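Local coordinates for protein putative metal-dependent hydrolase (Bacillus subtilis, PDB 6KNS) that has a metallo-beta-lactamase fold, binds zinc and calcium, and is probably a metal-dependent hydrolase, perhaps with tRNA 3'-processing endoribonuclease activity, at residues Leu38-Ser43 / Ile62-His67. Numbering follows the deposited sequence.
With ZN (zinc ion), chain H.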
# COMPACT_ATOMS: atom_id res chain seq x y z
N LEU A 38 -2.65 11.98 10.42
CA LEU A 38 -3.17 11.00 9.51
C LEU A 38 -3.94 9.98 10.33
O LEU A 38 -3.39 9.39 11.25
CB LEU A 38 -2.05 10.30 8.71
CG LEU A 38 -2.53 9.17 7.78
CD1 LEU A 38 -3.35 9.67 6.60
CD2 LEU A 38 -1.40 8.26 7.28
N VAL A 39 -5.21 9.81 10.01
CA VAL A 39 -6.07 8.86 10.66
C VAL A 39 -6.23 7.68 9.70
O VAL A 39 -6.85 7.80 8.63
CB VAL A 39 -7.43 9.49 11.00
CG1 VAL A 39 -8.41 8.44 11.55
CG2 VAL A 39 -7.24 10.64 12.00
N ASP A 40 -5.66 6.54 10.11
CA ASP A 40 -5.54 5.32 9.31
C ASP A 40 -4.62 5.50 8.13
O ASP A 40 -4.43 6.64 7.63
CB ASP A 40 -6.92 4.70 8.93
CG ASP A 40 -7.61 4.07 10.15
OD1 ASP A 40 -6.95 3.91 11.19
OD2 ASP A 40 -8.80 3.75 10.09
N CYS A 41 -4.06 4.38 7.67
CA CYS A 41 -2.95 4.41 6.73
C CYS A 41 -2.96 3.14 5.86
O CYS A 41 -2.05 2.31 5.87
CB CYS A 41 -1.64 4.51 7.54
SG CYS A 41 -0.18 4.86 6.53
N GLY A 42 -4.02 3.01 5.08
CA GLY A 42 -4.29 1.81 4.30
C GLY A 42 -3.59 1.77 2.95
O GLY A 42 -2.57 2.45 2.75
N SER A 43 -4.15 0.98 2.04
CA SER A 43 -3.50 0.70 0.72
C SER A 43 -3.50 1.94 -0.19
O SER A 43 -4.53 2.58 -0.38
CB SER A 43 -4.24 -0.45 0.02
OG SER A 43 -3.53 -0.96 -1.09
N ILE A 62 -2.66 8.04 13.65
CA ILE A 62 -3.46 7.24 14.59
C ILE A 62 -4.25 6.21 13.80
O ILE A 62 -4.77 6.52 12.70
CB ILE A 62 -4.40 8.11 15.48
CG1 ILE A 62 -5.19 7.23 16.46
CG2 ILE A 62 -5.42 8.88 14.65
CD1 ILE A 62 -5.73 8.06 17.65
N LEU A 63 -4.29 5.00 14.35
CA LEU A 63 -4.84 3.82 13.72
C LEU A 63 -6.05 3.28 14.49
O LEU A 63 -5.97 3.02 15.68
CB LEU A 63 -3.77 2.73 13.72
CG LEU A 63 -2.50 3.11 12.97
CD1 LEU A 63 -1.51 1.93 13.05
CD2 LEU A 63 -2.79 3.50 11.47
N SER A 64 -7.19 3.15 13.81
CA SER A 64 -8.42 2.69 14.46
C SER A 64 -8.31 1.19 14.81
O SER A 64 -8.83 0.76 15.84
CB SER A 64 -9.63 2.87 13.55
OG SER A 64 -9.40 2.20 12.31
N HIS A 65 -7.67 0.43 13.93
CA HIS A 65 -7.51 -1.00 14.11
C HIS A 65 -6.50 -1.56 13.11
O HIS A 65 -6.02 -0.81 12.24
CB HIS A 65 -8.84 -1.73 14.03
CG HIS A 65 -9.50 -1.78 12.67
ND1 HIS A 65 -9.92 -0.65 11.99
CD2 HIS A 65 -9.92 -2.84 11.93
CE1 HIS A 65 -10.54 -1.03 10.88
NE2 HIS A 65 -10.55 -2.35 10.82
N TYR A 66 -6.18 -2.84 13.24
CA TYR A 66 -5.06 -3.38 12.50
C TYR A 66 -5.40 -4.29 11.32
O TYR A 66 -4.56 -5.05 10.85
CB TYR A 66 -4.15 -4.12 13.48
CG TYR A 66 -3.58 -3.23 14.61
CD1 TYR A 66 -2.59 -2.31 14.33
CD2 TYR A 66 -4.01 -3.33 15.90
CE1 TYR A 66 -2.04 -1.52 15.30
CE2 TYR A 66 -3.45 -2.52 16.93
CZ TYR A 66 -2.48 -1.61 16.60
OH TYR A 66 -1.86 -0.79 17.52
N HIS A 67 -6.59 -4.15 10.78
CA HIS A 67 -6.95 -4.79 9.51
C HIS A 67 -6.07 -4.18 8.39
O HIS A 67 -5.79 -2.98 8.43
CB HIS A 67 -8.44 -4.56 9.19
CG HIS A 67 -9.36 -5.62 9.69
ND1 HIS A 67 -10.73 -5.43 9.80
CD2 HIS A 67 -9.13 -6.92 10.04
CE1 HIS A 67 -11.29 -6.56 10.22
NE2 HIS A 67 -10.35 -7.47 10.38
ZN ZN H . -11.87 -3.68 9.56
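Behind the HxHxDH metal-binding motif of this metallo-beta-lactamase fold, Asp40, next to Val39 of strand 35-39, holds Ser64 at the start of the loop that carries His65 and His67. The two segments start as parallel neighbours. Ile62 N donates to Leu38 O at 2.8 Å, and Asp40 N returns a nearly straight bond to Ile62 O at 2.7 Å, so Val39 is bracketed and its CG2 lies beside Ile62 CG2 on the same face of the sheet, which Met147 of strand 145-150 covers.

Past this pair the side chain of Asp40 takes over from the backbone. Its CG sits beside its own backbone N (chi1 -71°), which turns the carboxylate toward Ser64. OD1 accepts a hydrogen bond from Ser64 N at 2.7 Å and OD2 one from Ser64 OG at 2.8 Å, each through the syn lone pair, so one serine spans both oxygens and fixes the rotation of the carboxylate. OD2 is also hydrogen-bonded to His70 ND1 and Tyr158 OH, satisfying this buried oxygen three times over. Alongside, Leu63 CD2 packs against Asp40 CA at 3.9 Å.

Ser64 OG, while donating to Asp40 OD2, accepts the N-H of His65 ND1 at 2.9 Å almost in the imidazole plane, which sets the ring's tilt and leaves NE2, at the far side of the ring, to bind zinc at 2.3 Å. His67 binds the same ion through ND1 at 2.1 Å, and His140 and Asp161 complete the site. In this chain of hydrogen bonds Ser64 is second shell to this zinc, with Asp40 behind it; through its bond to His70, Asp40 is itself second shell to the other zinc of the dinuclear centre typical of the metallo-beta-lactamase superfamily.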